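Local coordinates for SusD superfamily protein (Parabacteroides distasonis, PDB 3OTN), which probably binds carbohydrate or another nutrient at the bacterial outer membrane, at residues 22-27 with 182-187; 85-90 with 124-129; 92-97 with 137-142; 117-122 with 165-170. One frame throughout, in Å; residues are numbered along the deposited sequence.

Contact 1: 22-27 with 182-187. With EDO (1,2-ethanediol), chain T; ACT (acetate ion), chain G.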
loop_
_atom_site.group_PDB
_atom_site.type_symbol
_atom_site.label_atom_id
_atom_site.label_comp_id
_atom_site.label_asym_id
_atom_site.label_seq_id
_atom_site.Cartn_x
_atom_site.Cartn_y
_atom_site.Cartn_z
ATOM N N LEU A 22 14.182 -19.236 9.648
ATOM C CA LEU A 22 13.479 -18.409 10.656
ATOM C C LEU A 22 13.239 -17.002 10.122
ATOM O O LEU A 22 12.130 -16.477 10.228
ATOM C CB LEU A 22 14.297 -18.301 11.948
ATOM C CG LEU A 22 14.351 -19.533 12.833
ATOM C CD1 LEU A 22 15.551 -19.383 13.794
ATOM C CD2 LEU A 22 12.991 -19.733 13.574
ATOM N N THR A 23 14.281 -16.405 9.525
ATOM C CA THR A 23 14.198 -15.045 8.955
ATOM C C THR A 23 13.193 -14.990 7.835
ATOM O O THR A 23 12.324 -14.092 7.817
ATOM C CB THR A 23 15.546 -14.581 8.467
ATOM O OG1 THR A 23 16.460 -14.701 9.568
ATOM C CG2 THR A 23 15.519 -13.125 7.931
ATOM N N ASN A 24 13.259 -15.977 6.943
ATOM C CA ASN A 24 12.300 -16.071 5.832
ATOM C C ASN A 24 10.843 -16.248 6.280
ATOM O O ASN A 24 9.926 -15.769 5.622
ATOM C CB ASN A 24 12.713 -17.201 4.863
ATOM C CG ASN A 24 13.935 -16.838 3.985
ATOM O OD1 ASN A 24 14.252 -15.661 3.770
ATOM N ND2 ASN A 24 14.610 -17.870 3.457
ATOM N N SER A 25 10.635 -16.875 7.436
ATOM C CA SER A 25 9.276 -17.114 7.952
ATOM C C SER A 25 8.542 -15.777 8.160
ATOM O O SER A 25 7.318 -15.710 8.031
ATOM C CB SER A 25 9.306 -17.976 9.256
ATOM O OG SER A 25 9.709 -17.209 10.408
ATOM N N ALA A 26 9.302 -14.712 8.415
ATOM C CA ALA A 26 8.744 -13.366 8.629
ATOM C C ALA A 26 8.127 -12.768 7.375
ATOM O O ALA A 26 7.168 -11.960 7.458
ATOM C CB ALA A 26 9.822 -12.403 9.217
ATOM N N TYR A 27 8.630 -13.200 6.220
ATOM C CA TYR A 27 8.134 -12.752 4.910
ATOM C C TYR A 27 6.844 -13.448 4.463
ATOM O O TYR A 27 6.162 -12.937 3.575
ATOM C CB TYR A 27 9.188 -12.971 3.812
ATOM C CG TYR A 27 10.500 -12.173 3.911
ATOM C CD1 TYR A 27 11.460 -12.417 4.897
ATOM C CD2 TYR A 27 10.774 -11.179 2.985
ATOM C CE1 TYR A 27 12.663 -11.662 4.941
ATOM C CE2 TYR A 27 11.947 -10.436 3.020
ATOM C CZ TYR A 27 12.898 -10.680 3.968
ATOM O OH TYR A 27 14.050 -9.887 3.911
ATOM N N THR A 182 16.621 -8.410 -5.006
ATOM C CA THR A 182 16.049 -9.741 -5.042
ATOM C C THR A 182 14.787 -9.839 -4.219
ATOM O O THR A 182 14.162 -10.857 -4.229
ATOM C CB THR A 182 17.035 -10.813 -4.521
ATOM O OG1 THR A 182 17.256 -10.614 -3.127
ATOM C CG2 THR A 182 18.375 -10.755 -5.296
ATOM N N GLY A 183 14.419 -8.795 -3.493
ATOM C CA GLY A 183 13.178 -8.788 -2.748
ATOM C C GLY A 183 13.379 -8.772 -1.234
ATOM O O GLY A 183 12.408 -8.626 -0.515
ATOM N N ARG A 184 14.617 -8.859 -0.743
ATOM C CA ARG A 184 14.831 -8.903 0.738
ATOM C C ARG A 184 14.698 -7.492 1.324
ATOM O O ARG A 184 14.811 -6.503 0.595
ATOM C CB ARG A 184 16.189 -9.498 1.060
ATOM C CG ARG A 184 16.318 -10.919 0.481
ATOM C CD ARG A 184 17.340 -11.707 1.170
ATOM N NE ARG A 184 16.953 -12.042 2.545
ATOM C CZ ARG A 184 16.201 -13.079 2.924
ATOM N NH1 ARG A 184 15.665 -13.946 2.054
ATOM N NH2 ARG A 184 15.998 -13.274 4.221
ATOM N N VAL A 185 14.369 -7.428 2.608
ATOM C CA VAL A 185 14.383 -6.175 3.352
ATOM C C VAL A 185 15.801 -5.540 3.267
ATOM O O VAL A 185 16.803 -6.247 3.276
ATOM C CB VAL A 185 13.980 -6.435 4.832
ATOM C CG1 VAL A 185 14.159 -5.190 5.675
ATOM C CG2 VAL A 185 12.526 -6.962 4.867
ATOM N N SER A 186 15.869 -4.224 3.125
ATOM C CA SER A 186 17.124 -3.477 3.016
ATOM C C SER A 186 16.999 -2.254 3.908
ATOM O O SER A 186 15.912 -1.945 4.373
ATOM C CB SER A 186 17.305 -2.986 1.576
ATOM O OG SER A 186 16.230 -2.123 1.185
HETATM N N MSE A 187 18.091 -1.526 4.103
HETATM C CA MSE A 187 18.006 -0.294 4.889
HETATM C C MSE A 187 17.113 0.721 4.194
HETATM O O MSE A 187 16.425 1.500 4.858
HETATM C CB MSE A 187 19.386 0.301 5.143
HETATM C CG MSE A 187 19.360 1.362 6.200
HETATM SE SE MSE A 187 19.080 0.450 7.884
HETATM C CE MSE A 187 20.850 -0.303 8.101
HETATM C C1 EDO T . 11.970 -14.607 0.100
HETATM O O1 EDO T . 11.788 -14.828 1.497
HETATM C C2 EDO T . 11.553 -13.190 -0.300
HETATM O O2 EDO T . 12.690 -12.540 -0.836
HETATM C C ACT G . 13.604 -21.172 3.192
HETATM O O ACT G . 14.620 -21.022 3.927
HETATM O OXT ACT G . 12.523 -20.656 3.596
HETATM C CH3 ACT G . 13.700 -21.890 1.866
#
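R184 reaches from the loop before helix 187-202 to N24, on helix 15-25, and its side chain meets something at almost every atom. CB lies 3.6 Å from the hydroxyl oxygen OH of Y27, and CG passes near O2 of a bound ethanediol. The chain then folds back at chi3 (69°), which carries the guanidinium across Y27, whose OH and CZ sit over one of its faces, with the ring turned 44° from the guanidinium plane. NE stays 3.9 Å from Y27 OH. At the tip, NH1 and NH2 both donate to the single oxygen OD1 of N24. The NH1 bond, 2.8 Å to OD1, lies in the carbonyl plane on a lone pair, while that from NH2, 3.0 Å to OD1, comes in tilted from the plane. CG2 of T23 touches the edge beside NH2.

Asparagine suits this place because one amide accepts from R184 through OD1 and donates through ND2 to a bound acetate; the charge partner of R184 is E117, which forms a salt bridge with NH2 and also hydrogen-bonds Y27 OH. That phenol in turn accepts a nearly straight bond from V185 N at 2.8 Å, while V185 CG2 packs on the same hydroxyl end. Helix 108-133 lies against the contact through E117, M121 (on Y27) and F120 (on V185), and Y251 of strand 249-253 touches both Y27 and V185.

Contact 2: 85-90 with 124-129; sequences DCYAGI and LYYFYL
I90 and L129 meet tip to tip at the heart of this helix pair, their CD1 atoms only 3.4 Å apart, closer than usual for two methyl groups. Each methyl also makes a CH-pi contact: I90 CD1 stands over the centre of the Y126 ring, 3.5 Å from its centroid, and L129 CD1 covers a face of the Y87 ring, 3.5 Å from CE2 of Y87. The branched aliphatic residues thus supply methyls that fit flat rings. G89 suits its place too: its CA lies over a face of Y125, 3.6 Å from Y125 CE2, where any beta carbon would collide with the ring.

C86 is buried, with CB against L129 CG at 3.6 Å, but its SG is met more loosely, no nearer than 4.0 Å, by Y125 O. The more open flank is that of Y87, partly exposed with a bound acetate nearby; its ring stands nearly perpendicular to that of Y126, and their hydroxyls bond to the backbone oxygens of P137 and I139. The segments cross at -153° with axes 9.2 Å apart; their helices, 79-100 and 108-133, form an antiparallel hairpin of the kind that builds the helical domain of this TPR-clan family.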
loop_
_atom_site.group_PDB
_atom_site.type_symbol
_atom_site.label_atom_id
_atom_site.label_comp_id
_atom_site.label_asym_id
_atom_site.label_seq_id
_atom_site.Cartn_x
_atom_site.Cartn_y
_atom_site.Cartn_z
ATOM N N ASP A 85 -3.979 -12.459 9.046
ATOM C CA ASP A 85 -2.661 -12.651 8.410
ATOM C C ASP A 85 -1.613 -11.739 8.982
ATOM O O ASP A 85 -0.491 -12.170 9.097
ATOM C CB ASP A 85 -2.681 -12.407 6.907
ATOM C CG ASP A 85 -3.410 -13.501 6.138
ATOM O OD1 ASP A 85 -3.842 -14.534 6.719
ATOM O OD2 ASP A 85 -3.582 -13.277 4.934
ATOM N N CYS A 86 -1.960 -10.481 9.301
ATOM C CA CYS A 86 -1.028 -9.613 10.019
ATOM C C CYS A 86 -0.632 -10.241 11.347
ATOM O O CYS A 86 0.562 -10.308 11.677
ATOM C CB CYS A 86 -1.571 -8.184 10.217
ATOM S SG CYS A 86 -1.513 -7.212 8.661
ATOM N N TYR A 87 -1.610 -10.730 12.106
ATOM C CA TYR A 87 -1.279 -11.365 13.383
ATOM C C TYR A 87 -0.509 -12.678 13.213
ATOM O O TYR A 87 0.402 -12.940 14.010
ATOM C CB TYR A 87 -2.486 -11.490 14.342
ATOM C CG TYR A 87 -2.599 -10.228 15.176
ATOM C CD1 TYR A 87 -1.642 -9.910 16.120
ATOM C CD2 TYR A 87 -3.606 -9.311 14.936
ATOM C CE1 TYR A 87 -1.716 -8.721 16.842
ATOM C CE2 TYR A 87 -3.705 -8.153 15.661
ATOM C CZ TYR A 87 -2.749 -7.847 16.598
ATOM O OH TYR A 87 -2.863 -6.641 17.273
ATOM N N ALA A 88 -0.814 -13.459 12.175
ATOM C CA ALA A 88 0.015 -14.664 11.880
ATOM C C ALA A 88 1.452 -14.252 11.577
ATOM O O ALA A 88 2.384 -14.870 12.044
ATOM C CB ALA A 88 -0.584 -15.494 10.706
ATOM N N GLY A 89 1.622 -13.198 10.777
ATOM C CA GLY A 89 2.944 -12.649 10.487
ATOM C C GLY A 89 3.707 -12.213 11.732
ATOM O O GLY A 89 4.903 -12.494 11.860
ATOM N N ILE A 90 2.998 -11.538 12.645
ATOM C CA ILE A 90 3.556 -11.074 13.922
ATOM C C ILE A 90 3.974 -12.269 14.770
ATOM O O ILE A 90 5.082 -12.254 15.347
ATOM C CB ILE A 90 2.556 -10.095 14.673
ATOM C CG1 ILE A 90 2.539 -8.736 13.963
ATOM C CG2 ILE A 90 2.945 -9.917 16.180
ATOM C CD1 ILE A 90 1.191 -7.978 14.131
ATOM N N LEU A 124 6.192 -3.438 10.262
ATOM C CA LEU A 124 5.364 -3.316 9.065
ATOM C C LEU A 124 3.934 -3.852 9.295
ATOM O O LEU A 124 2.938 -3.165 9.006
ATOM C CB LEU A 124 6.033 -4.022 7.864
ATOM C CG LEU A 124 5.325 -3.926 6.487
ATOM C CD1 LEU A 124 5.294 -2.487 5.977
ATOM C CD2 LEU A 124 5.907 -4.892 5.488
ATOM N N TYR A 125 3.840 -5.056 9.849
ATOM C CA TYR A 125 2.532 -5.679 10.098
ATOM C C TYR A 125 1.705 -4.809 11.062
ATOM O O TYR A 125 0.517 -4.567 10.807
ATOM C CB TYR A 125 2.677 -7.080 10.681
ATOM C CG TYR A 125 3.214 -8.112 9.691
ATOM C CD1 TYR A 125 2.599 -8.307 8.451
ATOM C CD2 TYR A 125 4.256 -8.935 10.023
ATOM C CE1 TYR A 125 3.054 -9.245 7.570
ATOM C CE2 TYR A 125 4.733 -9.881 9.135
ATOM C CZ TYR A 125 4.131 -10.021 7.908
ATOM O OH TYR A 125 4.586 -10.963 7.031
ATOM N N TYR A 126 2.343 -4.342 12.142
ATOM C CA TYR A 126 1.678 -3.514 13.127
ATOM C C TYR A 126 1.272 -2.152 12.579
ATOM O O TYR A 126 0.213 -1.649 12.930
ATOM C CB TYR A 126 2.531 -3.320 14.388
ATOM C CG TYR A 126 2.288 -4.381 15.418
ATOM C CD1 TYR A 126 1.046 -4.473 16.074
ATOM C CD2 TYR A 126 3.271 -5.296 15.739
ATOM C CE1 TYR A 126 0.822 -5.447 17.038
ATOM C CE2 TYR A 126 3.072 -6.262 16.707
ATOM C CZ TYR A 126 1.842 -6.370 17.335
ATOM O OH TYR A 126 1.650 -7.370 18.277
ATOM N N PHE A 127 2.096 -1.575 11.706
ATOM C CA PHE A 127 1.777 -0.279 11.097
ATOM C C PHE A 127 0.536 -0.384 10.231
ATOM O O PHE A 127 -0.252 0.546 10.220
ATOM C CB PHE A 127 2.995 0.242 10.295
ATOM C CG PHE A 127 2.861 1.645 9.773
ATOM C CD1 PHE A 127 2.442 2.685 10.590
ATOM C CD2 PHE A 127 3.240 1.938 8.476
ATOM C CE1 PHE A 127 2.378 3.992 10.095
ATOM C CE2 PHE A 127 3.195 3.232 7.973
ATOM C CZ PHE A 127 2.739 4.257 8.773
ATOM N N TYR A 128 0.355 -1.496 9.503
ATOM C CA TYR A 128 -0.895 -1.711 8.760
ATOM C C TYR A 128 -2.061 -1.902 9.753
ATOM O O TYR A 128 -3.082 -1.217 9.649
ATOM C CB TYR A 128 -0.813 -2.882 7.788
ATOM C CG TYR A 128 -0.171 -2.494 6.507
ATOM C CD1 TYR A 128 1.211 -2.284 6.434
ATOM C CD2 TYR A 128 -0.943 -2.202 5.379
ATOM C CE1 TYR A 128 1.821 -1.870 5.231
ATOM C CE2 TYR A 128 -0.351 -1.808 4.190
ATOM C CZ TYR A 128 1.017 -1.643 4.107
ATOM O OH TYR A 128 1.573 -1.263 2.906
ATOM N N LEU A 129 -1.867 -2.769 10.752
ATOM C CA LEU A 129 -2.922 -3.007 11.753
ATOM C C LEU A 129 -3.426 -1.734 12.444
ATOM O O LEU A 129 -4.662 -1.501 12.534
ATOM C CB LEU A 129 -2.479 -4.012 12.801
ATOM C CG LEU A 129 -2.418 -5.461 12.367
ATOM C CD1 LEU A 129 -1.705 -6.219 13.511
ATOM C CD2 LEU A 129 -3.835 -6.027 12.150
#

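Contact 3: 92-97 with 137-142. With EDO (1,2-ethanediol), chain R.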
loop_
_atom_site.group_PDB
_atom_site.type_symbol
_atom_site.label_atom_id
_atom_site.label_comp_id
_atom_site.label_asym_id
_atom_site.label_seq_id
_atom_site.Cartn_x
_atom_site.Cartn_y
_atom_site.Cartn_z
ATOM N N ASN A 92 4.868 -15.194 13.606
ATOM C CA ASN A 92 6.099 -15.662 12.946
ATOM C C ASN A 92 7.295 -14.840 13.370
ATOM O O ASN A 92 8.338 -15.398 13.672
ATOM C CB ASN A 92 6.009 -15.650 11.392
ATOM C CG ASN A 92 5.100 -16.736 10.832
ATOM O OD1 ASN A 92 5.034 -17.839 11.363
ATOM N ND2 ASN A 92 4.416 -16.430 9.741
ATOM N N CYS A 93 7.138 -13.519 13.403
ATOM C CA CYS A 93 8.214 -12.636 13.811
ATOM C C CYS A 93 8.644 -12.825 15.251
ATOM O O CYS A 93 9.862 -12.791 15.542
ATOM C CB CYS A 93 7.860 -11.162 13.608
ATOM S SG CYS A 93 7.537 -10.630 11.899
ATOM N N ASN A 94 7.678 -12.948 16.169
ATOM C CA ASN A 94 8.000 -13.102 17.588
ATOM C C ASN A 94 8.791 -14.367 17.834
ATOM O O ASN A 94 9.766 -14.363 18.576
ATOM C CB ASN A 94 6.742 -13.052 18.471
ATOM C CG ASN A 94 6.074 -11.666 18.467
ATOM O OD1 ASN A 94 6.732 -10.677 18.194
ATOM N ND2 ASN A 94 4.756 -11.608 18.739
ATOM N N LEU A 95 8.395 -15.449 17.178
ATOM C CA LEU A 95 9.084 -16.725 17.327
ATOM C C LEU A 95 10.473 -16.692 16.668
ATOM O O LEU A 95 11.464 -17.198 17.230
ATOM C CB LEU A 95 8.199 -17.840 16.732
ATOM C CG LEU A 95 8.622 -19.308 16.842
ATOM C CD1 LEU A 95 9.083 -19.643 18.260
ATOM C CD2 LEU A 95 7.464 -20.215 16.396
ATOM N N ALA A 96 10.540 -16.102 15.473
ATOM C CA ALA A 96 11.798 -15.884 14.761
ATOM C C ALA A 96 12.816 -15.099 15.616
ATOM O O ALA A 96 13.988 -15.501 15.726
ATOM C CB ALA A 96 11.518 -15.127 13.413
ATOM N N LEU A 97 12.370 -14.008 16.246
ATOM C CA LEU A 97 13.253 -13.201 17.083
ATOM C C LEU A 97 13.702 -13.959 18.330
ATOM O O LEU A 97 14.853 -13.819 18.749
ATOM C CB LEU A 97 12.631 -11.857 17.445
ATOM C CG LEU A 97 12.489 -10.835 16.303
ATOM C CD1 LEU A 97 11.553 -9.646 16.659
ATOM C CD2 LEU A 97 13.852 -10.391 15.825
ATOM N N PRO A 137 -4.246 -5.497 19.823
ATOM C CA PRO A 137 -3.419 -6.186 20.822
ATOM C C PRO A 137 -1.919 -6.000 20.631
ATOM O O PRO A 137 -1.419 -6.081 19.527
ATOM C CB PRO A 137 -3.812 -7.655 20.644
ATOM C CG PRO A 137 -5.230 -7.584 20.174
ATOM C CD PRO A 137 -5.290 -6.401 19.295
ATOM N N LYS A 138 -1.247 -5.742 21.740
ATOM C CA LYS A 138 0.168 -5.480 21.815
ATOM C C LYS A 138 0.873 -6.787 22.183
ATOM O O LYS A 138 0.959 -7.126 23.352
ATOM C CB LYS A 138 0.399 -4.413 22.881
ATOM C CG LYS A 138 1.848 -3.968 23.068
ATOM C CD LYS A 138 1.921 -2.715 23.954
ATOM C CE LYS A 138 1.591 -2.984 25.360
ATOM N NZ LYS A 138 1.804 -1.760 26.204
ATOM N N ILE A 139 1.383 -7.495 21.168
ATOM C CA ILE A 139 1.943 -8.836 21.295
ATOM C C ILE A 139 3.343 -8.891 20.696
ATOM O O ILE A 139 3.517 -8.743 19.479
ATOM C CB ILE A 139 1.052 -9.884 20.578
ATOM C CG1 ILE A 139 -0.357 -9.897 21.161
ATOM C CG2 ILE A 139 1.642 -11.295 20.711
ATOM C CD1 ILE A 139 -1.343 -10.702 20.334
ATOM N N THR A 140 4.329 -9.057 21.564
ATOM C CA THR A 140 5.718 -9.229 21.165
ATOM C C THR A 140 6.323 -10.491 21.762
ATOM O O THR A 140 7.530 -10.695 21.635
ATOM C CB THR A 140 6.590 -8.014 21.629
ATOM O OG1 THR A 140 6.480 -7.867 23.039
ATOM C CG2 THR A 140 6.130 -6.731 20.964
ATOM N N THR A 141 5.526 -11.329 22.421
ATOM C CA THR A 141 6.046 -12.552 23.023
ATOM C C THR A 141 5.407 -13.737 22.319
ATOM O O THR A 141 4.318 -13.621 21.765
ATOM C CB THR A 141 5.800 -12.618 24.569
ATOM O OG1 THR A 141 4.476 -13.058 24.843
ATOM C CG2 THR A 141 6.000 -11.275 25.214
ATOM N N VAL A 142 6.099 -14.876 22.341
ATOM C CA VAL A 142 5.588 -16.080 21.728
ATOM C C VAL A 142 4.304 -16.473 22.472
ATOM O O VAL A 142 4.156 -16.186 23.675
ATOM C CB VAL A 142 6.660 -17.213 21.677
ATOM C CG1 VAL A 142 7.901 -16.708 20.879
ATOM C CG2 VAL A 142 7.036 -17.682 23.078
HETATM C C1 EDO R . 10.253 -11.868 20.574
HETATM O O1 EDO R . 10.050 -13.049 21.339
HETATM C C2 EDO R . 10.635 -10.724 21.501
HETATM O O2 EDO R . 10.218 -9.475 20.939
HETATM O O HOH W 1 3.322 -14.141 19.357
#
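N94 points its amide from helix 79-100 into the loop 137-142, whose backbone wraps round it. CG is anti to the carbonyl carbon (chi1 -67°), which sends the amide out over T140, with OD1 3.5 Å from T140 CA. ND2 gives a weak hydrogen bond to I139 O at 3.2 Å and a hydrogen bond to a water that in turn donates to T141 O. OD1, the acceptor, takes a bond from R122 NH1. Beside it L95 and V142 cross at about a right angle, and V142 CG1 rests 3.7 Å from L95 CA. An ethanediol links the two backbones, its O1 donating to N94 O and its O2, weakly, to T140 O. A leucine in place of N94 would probably cost I139 O and the water a donor, though Y126 OH would still serve I139 O, and R122 NH1 this acceptor. Asparagine suits the site because one short group both donates and accepts, holding the loop largely through main-chain oxygens, with a small apolar patch beside it.

Contact 4: 117-122 with 165-170; sequences EVKFMR and IPDLLE. With ACT (acetate ion), chain F; EDO (1,2-ethanediol), chain R.
The guanidinium of R122 and the carboxylate of D167 lie nearly coplanar, 13° apart, and meet edge to edge. R122 engages side-on: NE to D167 OD2 is 2.8 Å and almost perfectly straight, on the syn lone pair, while NH2 to D167 OD1 measures 2.9 Å. Another part of the guanidinium edge is taken by ethanediol, whose O2 receives NH1 at 2.9 Å. L97 of helix 79-100 packs against the R122 side chain. CG of R122 runs anti to the backbone N (chi1 179°), and a bend at chi3 turns the guanidinium across the aspartate. A methionine in place of R122 would probably leave the buried D167 carboxylate without its charged mate and N94 OD1 without this donor.

A second salt bridge lies at the more exposed end, where the extended chain of K119 brings NZ within 2.6 Å of E170 OE1, on the anti side and out of the carboxylate plane. Lysine suits this end of the contact, its long flexible chain spanning to a glutamate; a bound acetate accepts weakly from the same NZ. Between the helices L168 CD2 touches F120 CD1 at 4.1 Å. Segments 117-122 and 165-170 run roughly antiparallel, their axes 8.2 Å apart, on helices 108-133 and 156-172, and F120 continues the packing to L193 of helix 187-202 and edge-to-face with Y251 of strand 249-253.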
loop_
_atom_site.group_PDB
_atom_site.type_symbol
_atom_site.label_atom_id
_atom_site.label_comp_id
_atom_site.label_asym_id
_atom_site.label_seq_id
_atom_site.Cartn_x
_atom_site.Cartn_y
_atom_site.Cartn_z
ATOM N N GLU A 117 15.798 -7.721 9.755
ATOM C CA GLU A 117 14.763 -7.984 8.741
ATOM C C GLU A 117 13.420 -8.296 9.455
ATOM O O GLU A 117 12.358 -7.855 9.038
ATOM C CB GLU A 117 15.164 -9.153 7.829
ATOM C CG GLU A 117 16.417 -8.912 6.971
ATOM C CD GLU A 117 16.807 -10.104 6.106
ATOM O OE1 GLU A 117 15.930 -10.754 5.504
ATOM O OE2 GLU A 117 18.011 -10.394 6.028
ATOM N N VAL A 118 13.502 -9.096 10.501
ATOM C CA VAL A 118 12.351 -9.553 11.274
ATOM C C VAL A 118 11.769 -8.395 12.050
ATOM O O VAL A 118 10.549 -8.258 12.105
ATOM C CB VAL A 118 12.713 -10.778 12.174
ATOM C CG1 VAL A 118 11.466 -11.251 13.047
ATOM C CG2 VAL A 118 13.251 -11.923 11.277
ATOM N N LYS A 119 12.611 -7.540 12.631
ATOM C CA LYS A 119 12.066 -6.390 13.355
ATOM C C LYS A 119 11.386 -5.428 12.388
ATOM O O LYS A 119 10.335 -4.874 12.720
ATOM C CB LYS A 119 13.124 -5.667 14.170
ATOM C CG LYS A 119 13.561 -6.421 15.404
ATOM C CD LYS A 119 14.777 -5.732 16.004
ATOM C CE LYS A 119 15.372 -6.527 17.170
ATOM N NZ LYS A 119 16.475 -5.740 17.808
ATOM N N PHE A 120 11.985 -5.216 11.208
ATOM C CA PHE A 120 11.328 -4.434 10.156
ATOM C C PHE A 120 9.934 -4.999 9.891
ATOM O O PHE A 120 8.966 -4.237 9.839
ATOM C CB PHE A 120 12.146 -4.398 8.854
ATOM C CG PHE A 120 11.357 -3.945 7.642
ATOM C CD1 PHE A 120 11.295 -2.588 7.285
ATOM C CD2 PHE A 120 10.690 -4.866 6.859
ATOM C CE1 PHE A 120 10.570 -2.169 6.166
ATOM C CE2 PHE A 120 9.932 -4.455 5.756
ATOM C CZ PHE A 120 9.897 -3.098 5.396
HETATM N N MSE A 121 9.831 -6.332 9.762
HETATM C CA MSE A 121 8.571 -6.944 9.362
HETATM C C MSE A 121 7.489 -6.797 10.436
HETATM O O MSE A 121 6.308 -6.606 10.125
HETATM C CB MSE A 121 8.755 -8.441 9.010
HETATM C CG MSE A 121 7.890 -8.872 7.839
HETATM SE SE MSE A 121 8.452 -8.136 6.171
HETATM C CE MSE A 121 9.949 -9.324 6.005
ATOM N N ARG A 122 7.895 -6.945 11.689
ATOM C CA ARG A 122 6.973 -6.827 12.782
ATOM C C ARG A 122 6.412 -5.410 12.799
ATOM O O ARG A 122 5.213 -5.225 12.939
ATOM C CB ARG A 122 7.639 -7.211 14.107
ATOM C CG ARG A 122 6.678 -7.065 15.250
ATOM C CD ARG A 122 7.139 -7.709 16.494
ATOM N NE ARG A 122 8.287 -7.048 17.078
ATOM C CZ ARG A 122 8.982 -7.539 18.091
ATOM N NH1 ARG A 122 8.640 -8.702 18.655
ATOM N NH2 ARG A 122 10.040 -6.868 18.539
ATOM N N ILE A 165 8.196 1.871 16.469
ATOM C CA ILE A 165 9.350 2.778 16.425
ATOM C C ILE A 165 10.621 2.108 16.960
ATOM O O ILE A 165 11.651 2.140 16.267
ATOM C CB ILE A 165 9.040 4.138 17.050
ATOM C CG1 ILE A 165 8.010 4.866 16.166
ATOM C CG2 ILE A 165 10.305 4.964 17.249
ATOM C CD1 ILE A 165 7.311 6.089 16.881
ATOM N N PRO A 166 10.556 1.474 18.142
ATOM C CA PRO A 166 11.797 0.817 18.603
ATOM C C PRO A 166 12.317 -0.267 17.662
ATOM O O PRO A 166 13.525 -0.383 17.487
ATOM C CB PRO A 166 11.416 0.229 19.968
ATOM C CG PRO A 166 10.261 1.032 20.432
ATOM C CD PRO A 166 9.501 1.447 19.185
ATOM N N ASP A 167 11.429 -1.041 17.037
ATOM C CA ASP A 167 11.859 -2.072 16.059
ATOM C C ASP A 167 12.638 -1.416 14.920
ATOM O O ASP A 167 13.713 -1.871 14.539
ATOM C CB ASP A 167 10.636 -2.838 15.471
ATOM C CG ASP A 167 10.117 -3.973 16.380
ATOM O OD1 ASP A 167 10.687 -4.247 17.465
ATOM O OD2 ASP A 167 9.098 -4.609 15.998
ATOM N N LEU A 168 12.082 -0.328 14.396
ATOM C CA LEU A 168 12.669 0.327 13.235
ATOM C C LEU A 168 13.965 1.052 13.627
ATOM O O LEU A 168 14.923 1.018 12.874
ATOM C CB LEU A 168 11.669 1.267 12.582
ATOM C CG LEU A 168 10.580 0.495 11.812
ATOM C CD1 LEU A 168 9.444 1.365 11.321
ATOM C CD2 LEU A 168 11.172 -0.271 10.618
ATOM N N LEU A 169 14.018 1.626 14.826
ATOM C CA LEU A 169 15.227 2.341 15.249
ATOM C C LEU A 169 16.366 1.348 15.467
ATOM O O LEU A 169 17.540 1.664 15.205
ATOM C CB LEU A 169 14.986 3.162 16.509
ATOM C CG LEU A 169 14.057 4.383 16.380
ATOM C CD1 LEU A 169 13.826 4.963 17.795
ATOM C CD2 LEU A 169 14.596 5.450 15.406
ATOM N N GLU A 170 16.037 0.158 15.961
ATOM C CA GLU A 170 17.063 -0.886 16.105
ATOM C C GLU A 170 17.473 -1.393 14.715
ATOM O O GLU A 170 18.680 -1.513 14.432
ATOM C CB GLU A 170 16.564 -2.014 16.986
ATOM C CG GLU A 170 16.315 -1.526 18.465
ATOM C CD GLU A 170 15.547 -2.523 19.333
ATOM O OE1 GLU A 170 15.251 -3.652 18.885
ATOM O OE2 GLU A 170 15.232 -2.163 20.482
HETATM C C ACT F . 18.994 -6.039 15.814
HETATM O O ACT F . 18.529 -4.875 15.965
HETATM O OXT ACT F . 19.425 -6.260 14.662
HETATM C CH3 ACT F . 19.025 -7.083 16.913
HETATM C C1 EDO R . 10.253 -11.868 20.574
HETATM O O1 EDO R . 10.050 -13.049 21.339
HETATM C C2 EDO R . 10.635 -10.724 21.501
HETATM O O2 EDO R . 10.218 -9.475 20.939
#

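Overall arrangement
All four contacts fall within the N-terminal helical part of the chain, their centres about 10 to 16 Å apart. Contact 1 closes the widest loop, and the other three lie between its two segments in sequence; contacts 2, 3 and 4 interleave with one another. Helix 79-100 serves contacts 2 and 3, and helix 108-133 serves contacts 2 and 4, placing the latter helix between its neighbours 79-100 and 156-172. Polar links join the sites: A26 to Y125 between contacts 1 and 2, E117 between 1 and 4, N94 to R122 between 3 and 4. Successive helices are thereby knitted into one helical bundle, consistent with the TPR-like scaffold of SusD proteins.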